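Local coordinates for protein BauA (Acinetobacter baumannii, PDB 6HCP) that probably takes up ferric preacinetobactin across the outer membrane as a TonB-dependent siderophore receptor, at residues T81-Y92 with S101-Y109; H599-K610 with N631-N642. One frame throughout, in Å; residues are numbered along the deposited sequence.

Contact 1 (T81-Y92 with S101-Y109)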
loop_
_atom_site.group_PDB
_atom_site.type_symbol
_atom_site.label_atom_id
_atom_site.label_comp_id
_atom_site.label_asym_id
_atom_site.label_seq_id
_atom_site.Cartn_x
_atom_site.Cartn_y
_atom_site.Cartn_z
ATOM N N THR A 81 -16.820 10.048 17.007
ATOM C CA THR A 81 -17.245 9.134 15.925
ATOM C C THR A 81 -16.313 7.915 15.864
ATOM O O THR A 81 -16.756 6.785 15.692
ATOM C CB THR A 81 -17.256 9.849 14.567
ATOM O OG1 THR A 81 -18.162 10.951 14.648
ATOM C CG2 THR A 81 -17.674 8.928 13.442
ATOM N N GLU A 82 -15.008 8.175 15.979
ATOM C CA GLU A 82 -13.969 7.136 15.866
ATOM C C GLU A 82 -14.017 6.189 17.065
ATOM O O GLU A 82 -13.443 5.108 17.000
ATOM C CB GLU A 82 -12.588 7.781 15.745
ATOM C CG GLU A 82 -12.384 8.420 14.388
ATOM C CD GLU A 82 -11.024 9.047 14.136
ATOM O OE1 GLU A 82 -10.092 8.820 14.932
ATOM O OE2 GLU A 82 -10.899 9.722 13.110
ATOM N N VAL A 83 -14.724 6.576 18.137
ATOM C CA VAL A 83 -14.992 5.671 19.225
ATOM C C VAL A 83 -16.267 4.868 18.956
ATOM O O VAL A 83 -16.293 3.656 19.153
ATOM C CB VAL A 83 -15.093 6.414 20.573
ATOM C CG1 VAL A 83 -15.325 5.438 21.703
ATOM C CG2 VAL A 83 -13.867 7.271 20.852
ATOM N N ILE A 84 -17.381 5.561 18.685
ATOM C CA ILE A 84 -18.698 4.910 18.810
ATOM C C ILE A 84 -19.133 4.215 17.511
ATOM O O ILE A 84 -20.015 3.349 17.559
ATOM C CB ILE A 84 -19.774 5.898 19.297
ATOM C CG1 ILE A 84 -20.063 6.989 18.261
ATOM C CG2 ILE A 84 -19.361 6.458 20.649
ATOM C CD1 ILE A 84 -21.240 7.890 18.626
ATOM N N ALA A 85 -18.586 4.607 16.360
ATOM C CA ALA A 85 -19.066 4.086 15.081
ATOM C C ALA A 85 -18.254 2.866 14.625
ATOM O O ALA A 85 -18.659 2.175 13.711
ATOM C CB ALA A 85 -19.042 5.159 14.017
ATOM N N ALA A 86 -17.072 2.652 15.196
ATOM C CA ALA A 86 -16.130 1.691 14.583
ATOM C C ALA A 86 -16.747 0.280 14.548
ATOM O O ALA A 86 -16.665 -0.402 13.547
ATOM C CB ALA A 86 -14.812 1.720 15.319
ATOM N N THR A 87 -17.371 -0.155 15.643
ATOM C CA THR A 87 -17.866 -1.522 15.744
ATOM C C THR A 87 -19.389 -1.609 15.889
ATOM O O THR A 87 -19.918 -2.705 16.051
ATOM C CB THR A 87 -17.191 -2.261 16.911
ATOM O OG1 THR A 87 -17.388 -1.555 18.143
ATOM C CG2 THR A 87 -15.714 -2.432 16.635
ATOM N N ASP A 88 -20.085 -0.469 15.985
ATOM C CA ASP A 88 -21.509 -0.505 16.338
ATOM C C ASP A 88 -22.346 -0.437 15.068
ATOM O O ASP A 88 -22.385 0.584 14.384
ATOM C CB ASP A 88 -21.862 0.644 17.281
ATOM C CG ASP A 88 -23.263 0.558 17.869
ATOM O OD1 ASP A 88 -24.141 -0.080 17.236
ATOM O OD2 ASP A 88 -23.467 1.189 18.916
ATOM N N PRO A 89 -23.008 -1.538 14.675
ATOM C CA PRO A 89 -23.766 -1.559 13.423
ATOM C C PRO A 89 -25.050 -0.715 13.441
ATOM O O PRO A 89 -25.688 -0.554 12.402
ATOM C CB PRO A 89 -24.145 -3.041 13.281
ATOM C CG PRO A 89 -24.257 -3.526 14.717
ATOM C CD PRO A 89 -23.200 -2.753 15.478
ATOM N N SER A 90 -25.410 -0.174 14.607
ATOM C CA SER A 90 -26.555 0.723 14.691
ATOM C C SER A 90 -26.121 2.188 14.595
ATOM O O SER A 90 -26.953 3.093 14.737
ATOM C CB SER A 90 -27.344 0.453 15.962
ATOM O OG SER A 90 -28.019 -0.792 15.848
ATOM N N ILE A 91 -24.821 2.433 14.393
ATOM C CA ILE A 91 -24.354 3.796 14.204
ATOM C C ILE A 91 -23.763 3.919 12.793
ATOM O O ILE A 91 -23.082 3.020 12.316
ATOM C CB ILE A 91 -23.354 4.164 15.315
ATOM C CG1 ILE A 91 -24.052 4.039 16.680
ATOM C CG2 ILE A 91 -22.762 5.544 15.069
ATOM C CD1 ILE A 91 -23.307 4.579 17.835
ATOM N N TYR A 92 -24.110 5.004 12.109
ATOM C CA TYR A 92 -23.613 5.235 10.762
ATOM C C TYR A 92 -22.991 6.625 10.674
ATOM O O TYR A 92 -23.593 7.608 11.116
ATOM C CB TYR A 92 -24.728 5.124 9.724
ATOM C CG TYR A 92 -24.270 5.430 8.324
ATOM C CD1 TYR A 92 -23.414 4.564 7.654
ATOM C CD2 TYR A 92 -24.595 6.634 7.713
ATOM C CE1 TYR A 92 -22.872 4.903 6.423
ATOM C CE2 TYR A 92 -24.068 6.980 6.484
ATOM C CZ TYR A 92 -23.241 6.090 5.814
ATOM O OH TYR A 92 -22.703 6.452 4.620
ATOM N N SER A 101 -18.009 19.473 11.203
ATOM C CA SER A 101 -18.472 18.824 12.426
ATOM C C SER A 101 -18.360 17.319 12.251
ATOM O O SER A 101 -18.252 16.832 11.127
ATOM C CB SER A 101 -19.900 19.194 12.795
ATOM O OG SER A 101 -20.842 18.446 12.028
ATOM N N GLU A 102 -18.522 16.593 13.360
ATOM C CA GLU A 102 -18.776 15.148 13.296
ATOM C C GLU A 102 -20.195 14.944 12.758
ATOM O O GLU A 102 -21.026 15.864 12.763
ATOM C CB GLU A 102 -18.660 14.483 14.671
ATOM C CG GLU A 102 -17.318 14.694 15.362
ATOM C CD GLU A 102 -17.123 13.835 16.600
ATOM O OE1 GLU A 102 -17.402 12.630 16.492
ATOM O OE2 GLU A 102 -16.677 14.368 17.674
ATOM N N ASN A 103 -20.437 13.757 12.218
ATOM C CA ASN A 103 -21.746 13.449 11.652
ATOM C C ASN A 103 -22.029 11.964 11.822
ATOM O O ASN A 103 -21.366 11.126 11.214
ATOM C CB ASN A 103 -21.845 13.821 10.177
ATOM C CG ASN A 103 -23.246 13.607 9.624
ATOM O OD1 ASN A 103 -24.221 13.948 10.283
ATOM N ND2 ASN A 103 -23.366 13.000 8.455
ATOM N N TYR A 104 -22.996 11.625 12.676
ATOM C CA TYR A 104 -23.395 10.234 12.836
ATOM C C TYR A 104 -24.908 10.118 13.097
ATOM O O TYR A 104 -25.571 11.054 13.505
ATOM C CB TYR A 104 -22.610 9.551 13.962
ATOM C CG TYR A 104 -22.584 10.295 15.270
ATOM C CD1 TYR A 104 -23.561 10.105 16.234
ATOM C CD2 TYR A 104 -21.545 11.156 15.579
ATOM C CE1 TYR A 104 -23.583 10.854 17.399
ATOM C CE2 TYR A 104 -21.531 11.874 16.765
ATOM C CZ TYR A 104 -22.552 11.732 17.679
ATOM O OH TYR A 104 -22.541 12.472 18.840
ATOM N N TYR A 105 -25.434 8.963 12.700
ATOM C CA TYR A 105 -26.788 8.533 12.916
ATOM C C TYR A 105 -26.774 7.371 13.913
ATOM O O TYR A 105 -25.865 6.531 13.880
ATOM C CB TYR A 105 -27.418 8.060 11.607
ATOM C CG TYR A 105 -27.556 9.109 10.539
ATOM C CD1 TYR A 105 -26.472 9.485 9.764
ATOM C CD2 TYR A 105 -28.806 9.578 10.172
ATOM C CE1 TYR A 105 -26.598 10.419 8.751
ATOM C CE2 TYR A 105 -28.943 10.573 9.217
ATOM C CZ TYR A 105 -27.849 10.949 8.462
ATOM O OH TYR A 105 -28.007 11.877 7.486
ATOM N N ILE A 106 -27.817 7.293 14.742
ATOM C CA ILE A 106 -28.057 6.163 15.627
ATOM C C ILE A 106 -29.474 5.643 15.337
ATOM O O ILE A 106 -30.419 6.433 15.276
ATOM C CB ILE A 106 -27.872 6.576 17.107
ATOM C CG1 ILE A 106 -26.501 7.225 17.350
ATOM C CG2 ILE A 106 -28.094 5.380 18.011
ATOM C CD1 ILE A 106 -26.285 7.753 18.745
ATOM N N ARG A 107 -29.594 4.331 15.094
ATOM C CA ARG A 107 -30.852 3.699 14.713
ATOM C C ARG A 107 -31.491 4.454 13.540
ATOM O O ARG A 107 -32.725 4.534 13.424
ATOM C CB ARG A 107 -31.800 3.621 15.911
ATOM C CG ARG A 107 -31.384 2.549 16.904
ATOM C CD ARG A 107 -32.450 2.199 17.926
ATOM N NE ARG A 107 -32.030 1.053 18.706
ATOM C CZ ARG A 107 -32.664 0.575 19.768
ATOM N NH1 ARG A 107 -33.642 1.271 20.338
ATOM N NH2 ARG A 107 -32.215 -0.538 20.323
ATOM N N GLY A 108 -30.638 4.969 12.649
ATOM C CA GLY A 108 -31.059 5.538 11.390
ATOM C C GLY A 108 -31.601 6.951 11.491
ATOM O O GLY A 108 -32.127 7.472 10.500
ATOM N N TYR A 109 -31.451 7.593 12.652
ATOM C CA TYR A 109 -31.815 8.986 12.834
ATOM C C TYR A 109 -30.591 9.801 13.261
ATOM O O TYR A 109 -29.763 9.324 14.030
ATOM C CB TYR A 109 -32.879 9.140 13.922
ATOM C CG TYR A 109 -34.255 8.693 13.504
ATOM C CD1 TYR A 109 -34.952 9.351 12.512
ATOM C CD2 TYR A 109 -34.833 7.580 14.087
ATOM C CE1 TYR A 109 -36.219 8.946 12.140
ATOM C CE2 TYR A 109 -36.081 7.135 13.693
ATOM C CZ TYR A 109 -36.791 7.847 12.747
ATOM O OH TYR A 109 -38.059 7.467 12.418
HETATM O O HOH W 1 -17.956 12.201 12.126
HETATM O O HOH W 2 -27.810 4.448 12.193
#

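Contact 2 (H599-K610 with N631-N642). With C8E ((hydroxyethyloxy)tri(ethyloxy)octane), chain B.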
loop_
_atom_site.group_PDB
_atom_site.type_symbol
_atom_site.label_atom_id
_atom_site.label_comp_id
_atom_site.label_asym_id
_atom_site.label_seq_id
_atom_site.Cartn_x
_atom_site.Cartn_y
_atom_site.Cartn_z
ATOM N N HIS A 599 -41.048 5.729 0.155
ATOM C CA HIS A 599 -39.624 5.773 -0.256
ATOM C C HIS A 599 -38.725 5.498 0.958
ATOM O O HIS A 599 -39.163 5.523 2.118
ATOM C CB HIS A 599 -39.297 7.119 -0.903
ATOM C CG HIS A 599 -39.911 7.314 -2.248
ATOM N ND1 HIS A 599 -39.650 8.425 -3.018
ATOM C CD2 HIS A 599 -40.790 6.559 -2.950
ATOM C CE1 HIS A 599 -40.338 8.348 -4.150
ATOM N NE2 HIS A 599 -41.056 7.222 -4.121
ATOM N N THR A 600 -37.458 5.215 0.673
ATOM C CA THR A 600 -36.451 4.987 1.705
ATOM C C THR A 600 -35.819 6.336 2.057
ATOM O O THR A 600 -35.568 7.159 1.190
ATOM C CB THR A 600 -35.397 3.989 1.222
ATOM O OG1 THR A 600 -36.059 2.757 0.960
ATOM C CG2 THR A 600 -34.270 3.768 2.201
ATOM N N ALA A 601 -35.594 6.570 3.349
ATOM C CA ALA A 601 -34.957 7.791 3.819
ATOM C C ALA A 601 -33.550 7.900 3.229
ATOM O O ALA A 601 -32.905 6.872 2.947
ATOM C CB ALA A 601 -34.901 7.815 5.325
ATOM N N VAL A 602 -33.078 9.144 3.103
ATOM C CA VAL A 602 -31.755 9.407 2.533
ATOM C C VAL A 602 -30.661 9.021 3.536
ATOM O O VAL A 602 -30.893 8.873 4.739
ATOM C CB VAL A 602 -31.604 10.874 2.096
ATOM C CG1 VAL A 602 -32.593 11.255 0.998
ATOM C CG2 VAL A 602 -31.702 11.816 3.285
ATOM N N ALA A 603 -29.457 8.817 2.989
ATOM C CA ALA A 603 -28.161 8.920 3.679
ATOM C C ALA A 603 -27.766 7.596 4.334
ATOM O O ALA A 603 -26.569 7.290 4.396
ATOM C CB ALA A 603 -28.145 10.065 4.669
ATOM N N VAL A 604 -28.719 6.910 4.966
ATOM C CA VAL A 604 -28.414 5.767 5.808
ATOM C C VAL A 604 -28.503 4.483 4.992
ATOM O O VAL A 604 -29.376 4.335 4.149
ATOM C CB VAL A 604 -29.319 5.702 7.049
ATOM C CG1 VAL A 604 -28.996 6.842 7.995
ATOM C CG2 VAL A 604 -30.790 5.665 6.674
ATOM N N PRO A 605 -27.636 3.492 5.282
ATOM C CA PRO A 605 -27.715 2.184 4.639
ATOM C C PRO A 605 -28.761 1.321 5.343
ATOM O O PRO A 605 -28.970 1.468 6.553
ATOM C CB PRO A 605 -26.314 1.595 4.859
ATOM C CG PRO A 605 -25.851 2.221 6.139
ATOM C CD PRO A 605 -26.452 3.614 6.150
ATOM N N LYS A 606 -29.330 0.357 4.614
ATOM C CA LYS A 606 -30.268 -0.582 5.223
ATOM C C LYS A 606 -29.537 -1.732 5.922
ATOM O O LYS A 606 -30.031 -2.256 6.896
ATOM C CB LYS A 606 -31.238 -1.127 4.179
ATOM C CG LYS A 606 -32.226 -0.075 3.699
ATOM C CD LYS A 606 -33.202 -0.593 2.670
ATOM C CE LYS A 606 -34.384 -1.308 3.266
ATOM N NZ LYS A 606 -35.519 -1.256 2.314
ATOM N N ASN A 607 -28.332 -2.056 5.465
ATOM C CA ASN A 607 -27.582 -3.189 6.041
ATOM C C ASN A 607 -26.219 -2.685 6.521
ATOM O O ASN A 607 -25.512 -2.070 5.753
ATOM C CB ASN A 607 -27.394 -4.328 5.034
ATOM C CG ASN A 607 -28.703 -4.818 4.428
ATOM O OD1 ASN A 607 -29.715 -4.850 5.098
ATOM N ND2 ASN A 607 -28.640 -5.421 3.259
ATOM N N GLN A 608 -25.795 -3.143 7.706
ATOM C CA GLN A 608 -24.432 -2.927 8.188
ATOM C C GLN A 608 -23.921 -4.204 8.839
ATOM O O GLN A 608 -24.655 -4.906 9.539
ATOM C CB GLN A 608 -24.357 -1.812 9.227
ATOM C CG GLN A 608 -24.730 -0.435 8.719
ATOM C CD GLN A 608 -24.211 0.620 9.672
ATOM O OE1 GLN A 608 -23.186 0.438 10.310
ATOM N NE2 GLN A 608 -25.047 1.585 9.982
ATOM N N ALA A 609 -22.635 -4.469 8.625
ATOM C CA ALA A 609 -21.919 -5.521 9.315
ATOM C C ALA A 609 -20.543 -4.986 9.704
ATOM O O ALA A 609 -19.831 -4.419 8.858
ATOM C CB ALA A 609 -21.772 -6.721 8.418
ATOM N N LYS A 610 -20.250 -5.033 11.002
ATOM C CA LYS A 610 -19.005 -4.523 11.519
ATOM C C LYS A 610 -18.394 -5.581 12.435
ATOM O O LYS A 610 -19.088 -6.176 13.236
ATOM C CB LYS A 610 -19.234 -3.218 12.282
ATOM C CG LYS A 610 -19.621 -2.030 11.416
ATOM C CD LYS A 610 -19.984 -0.778 12.202
ATOM C CE LYS A 610 -20.337 0.373 11.287
ATOM N NZ LYS A 610 -20.811 1.552 12.044
ATOM N N ASN A 631 -15.867 -3.115 7.997
ATOM C CA ASN A 631 -17.038 -2.262 8.072
ATOM C C ASN A 631 -17.705 -2.307 6.694
ATOM O O ASN A 631 -17.172 -1.776 5.754
ATOM C CB ASN A 631 -16.626 -0.856 8.521
ATOM C CG ASN A 631 -17.689 0.213 8.319
ATOM O OD1 ASN A 631 -18.856 -0.089 8.118
ATOM N ND2 ASN A 631 -17.279 1.476 8.292
ATOM N N ALA A 632 -18.801 -3.059 6.584
ATOM C CA ALA A 632 -19.496 -3.288 5.335
ATOM C C ALA A 632 -20.909 -2.717 5.425
ATOM O O ALA A 632 -21.680 -3.095 6.311
ATOM C CB ALA A 632 -19.549 -4.767 5.028
ATOM N N VAL A 633 -21.252 -1.855 4.472
ATOM C CA VAL A 633 -22.608 -1.313 4.398
ATOM C C VAL A 633 -23.142 -1.439 2.971
ATOM O O VAL A 633 -22.385 -1.480 2.016
ATOM C CB VAL A 633 -22.678 0.140 4.899
ATOM C CG1 VAL A 633 -22.050 0.282 6.271
ATOM C CG2 VAL A 633 -22.058 1.126 3.925
ATOM N N SER A 634 -24.475 -1.382 2.867
ATOM C CA SER A 634 -25.195 -1.419 1.610
ATOM C C SER A 634 -25.451 0.011 1.114
ATOM O O SER A 634 -24.964 0.984 1.676
ATOM C CB SER A 634 -26.467 -2.201 1.755
ATOM O OG SER A 634 -27.276 -1.662 2.782
ATOM N N LYS A 635 -26.193 0.126 0.011
ATOM C CA LYS A 635 -26.328 1.394 -0.686
ATOM C C LYS A 635 -27.101 2.410 0.167
ATOM O O LYS A 635 -27.871 2.032 1.059
ATOM C CB LYS A 635 -27.022 1.151 -2.023
ATOM C CG LYS A 635 -28.480 0.720 -1.960
ATOM C CD LYS A 635 -29.090 0.782 -3.357
ATOM C CE LYS A 635 -30.564 0.481 -3.402
ATOM N NZ LYS A 635 -31.112 0.803 -4.740
ATOM N N GLN A 636 -26.947 3.691 -0.174
ATOM C CA GLN A 636 -27.722 4.767 0.456
ATOM C C GLN A 636 -28.326 5.644 -0.640
ATOM O O GLN A 636 -27.666 5.989 -1.624
ATOM C CB GLN A 636 -26.848 5.621 1.377
ATOM C CG GLN A 636 -25.862 4.819 2.226
ATOM C CD GLN A 636 -24.456 4.847 1.677
ATOM O OE1 GLN A 636 -23.867 5.908 1.552
ATOM N NE2 GLN A 636 -23.940 3.682 1.308
ATOM N N TYR A 637 -29.561 6.090 -0.409
ATOM C CA TYR A 637 -30.191 7.042 -1.272
ATOM C C TYR A 637 -29.687 8.439 -0.966
ATOM O O TYR A 637 -29.493 8.835 0.206
ATOM C CB TYR A 637 -31.717 6.953 -1.168
ATOM C CG TYR A 637 -32.261 5.727 -1.838
ATOM C CD1 TYR A 637 -32.282 5.638 -3.221
ATOM C CD2 TYR A 637 -32.559 4.588 -1.110
ATOM C CE1 TYR A 637 -32.695 4.482 -3.857
ATOM C CE2 TYR A 637 -32.960 3.419 -1.735
ATOM C CZ TYR A 637 -33.083 3.389 -3.111
ATOM O OH TYR A 637 -33.429 2.234 -3.748
ATOM N N ILE A 638 -29.595 9.240 -2.028
ATOM C CA ILE A 638 -29.080 10.596 -1.935
ATOM C C ILE A 638 -30.236 11.608 -1.940
ATOM O O ILE A 638 -30.095 12.717 -1.410
ATOM C CB ILE A 638 -28.041 10.833 -3.054
ATOM C CG1 ILE A 638 -26.829 9.920 -2.831
ATOM C CG2 ILE A 638 -27.625 12.297 -3.157
ATOM C CD1 ILE A 638 -26.214 10.017 -1.438
ATOM N N ASN A 639 -31.382 11.219 -2.508
ATOM C CA ASN A 639 -32.577 12.099 -2.473
ATOM C C ASN A 639 -33.811 11.292 -2.078
ATOM O O ASN A 639 -33.823 10.079 -2.130
ATOM C CB ASN A 639 -32.817 12.836 -3.793
ATOM C CG ASN A 639 -33.043 11.931 -4.994
ATOM O OD1 ASN A 639 -33.278 10.730 -4.869
ATOM N ND2 ASN A 639 -32.938 12.509 -6.181
ATOM N N ALA A 640 -34.811 12.010 -1.566
ATOM C CA ALA A 640 -36.017 11.407 -1.001
ATOM C C ALA A 640 -36.886 10.821 -2.119
ATOM O O ALA A 640 -37.724 9.955 -1.868
ATOM C CB ALA A 640 -36.769 12.435 -0.190
ATOM N N GLU A 641 -36.687 11.315 -3.344
ATOM C CA GLU A 641 -37.325 10.750 -4.553
ATOM C C GLU A 641 -36.755 9.363 -4.870
ATOM O O GLU A 641 -37.357 8.603 -5.633
ATOM C CB GLU A 641 -37.131 11.679 -5.756
ATOM C CG GLU A 641 -37.837 13.020 -5.617
ATOM C CD GLU A 641 -37.240 13.995 -4.614
ATOM O OE1 GLU A 641 -35.992 13.956 -4.405
ATOM O OE2 GLU A 641 -38.042 14.698 -3.936
ATOM N N ASN A 642 -35.594 9.040 -4.282
ATOM C CA ASN A 642 -34.913 7.764 -4.451
ATOM C C ASN A 642 -34.533 7.538 -5.926
ATOM O O ASN A 642 -34.447 6.396 -6.375
ATOM C CB ASN A 642 -35.724 6.579 -3.929
ATOM C CG ASN A 642 -35.878 6.473 -2.421
ATOM O OD1 ASN A 642 -36.464 5.512 -1.954
ATOM N ND2 ASN A 642 -35.373 7.428 -1.647
HETATM C C1 C8E B . -29.863 -9.695 13.072
HETATM C C2 C8E B . -29.305 -10.065 11.722
HETATM C C3 C8E B . -29.128 -8.844 10.823
HETATM C C4 C8E B . -28.498 -9.266 9.496
HETATM C C5 C8E B . -28.132 -8.077 8.615
HETATM C C6 C8E B . -27.049 -8.440 7.602
HETATM C C7 C8E B . -26.474 -7.191 6.943
HETATM C C8 C8E B . -25.103 -7.424 6.289
HETATM O O9 C8E B . -24.926 -6.606 5.138
HETATM C C10 C8E B . -23.655 -5.965 4.962
HETATM C C11 C8E B . -23.630 -5.095 3.716
HETATM O O12 C8E B . -23.072 -5.736 2.566
HETATM C C13 C8E B . -24.017 -5.801 1.455
HETATM C C14 C8E B . -23.616 -4.929 0.242
HETATM O O15 C8E B . -24.708 -4.320 -0.516
HETATM C C16 C8E B . -24.272 -3.233 -1.400
HETATM C C17 C8E B . -25.388 -2.459 -2.171
HETATM O O18 C8E B . -24.713 -1.618 -3.163
HETATM O O HOH W 3 -30.780 5.425 2.133
HETATM O O HOH W 4 -24.358 8.054 3.139
HETATM O O HOH W 5 -29.138 -0.132 1.697
#

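Contact 1 (T81-Y92 with S101-Y109)
E102 reaches across to T81 at the start of helix 81-84. Its CB lies 3.6 Å from T81 OG1, and CG, set beside the backbone N (chi1 -57°), leads an extended chain past that same oxygen, with CD 3.6 Å from T81 OG1. At the tip OE1 sits between two donors: T81 N gives a bond of 2.7 Å on the syn side, 19° out of the carboxylate plane, and T81 OG1 donates at 2.6 Å to the anti lone pair. OE2 bonds a residue just outside the two segments. One oxygen thus grips both the backbone and the hydroxyl of the helix's first residue. A water donates to that hydroxyl and accepts from N103 N, tying loop to helix again. Next along, the Y104 ring takes the methyl CD1 of I84 over the centre of one face, a CH-pi contact 4.0 Å from the centroid; I84 also packs on V138 and V140. These pieces belong to the plug domain of the TonB-dependent receptor, where strands 91-92 and 105-106 form part of a small antiparallel sheet. Y92 and Y105 form a hydrogen-bonded pair, with Y105 N to Y92 O at 2.8 Å. Their side chains run side by side on one face, Y105 CD1 standing at the edge of the Y92 ring, 4.0 Å from Y92 CD2, while I91 and I106 meet through their CG1 atoms on the other. Beyond this pair R107 N bonds S90 O at 2.9 Å, at the type I' turn I106-Y109. The guanidinium of R107 forms salt bridges with E514 and E564 of the barrel, and E564 also holds S90 OG.

Contact 2 (H599-K610 with N631-N642)
The hairpin of barrel strands 599-618 and 622-637 brings A609 and A632 together as an antiparallel hydrogen-bonded pair, A632 N reaching A609 O at 2.8 Å. Q608 faces V633 on the side where K610 lies beside N631; Q608 CG touches V633 CG1 at 3.7 Å. At S634 the regular ladder changes: OG, turned between its own backbone N and carbonyl carbon (chi1 57°), accepts from N607 N at 2.9 Å, and a water joins it to K606 N and K635 O. A C8E detergent molecule runs along this part of the hairpin, within 3.6 Å of S634 CB through its O15, as expected of the membrane-facing wall of a beta-barrel. Past P605, which packs on V633, water again fills in, bridging A601 O, V604 O and Y637 N. Farther out, the amide of N642 pairs with the backbone of T600 through both its ends: OD1 accepts from T600 N on a lone pair, and ND2 donates to T600 O at 2.9 Å, nearly straight at 176°. The same amide lies over one face of the Y637 ring, its CG 3.7 Å above the plane. Alongside, H599 ND1 donates to A640 O at 2.7 Å, with the acceptor in the imidazole plane.

How the contacts relate
Contact 1 lies in the plug and contact 2 in the barrel wall around it, their centres about 14 Å apart. K610 of strand 599-618 bridges them: its NZ is 2.7 Å from I91 O and 2.8 Å from A85 O, both probable hydrogen bonds, and it also bonds D88 O. One ammonium group thereby gathers three plug carbonyls, one of them from strand 91-92. Beside K610, Y92 packs against P605, Q608 and Q636, its CE2 3.3 Å from A603 O, while Y105 touches A603 and V604. R649 on strand 645-662 bonds both Y92 OH and Q636 OE1. Q608 and K610 point from one face of the strand pair to the plug, while A609, on the other, touches C8E.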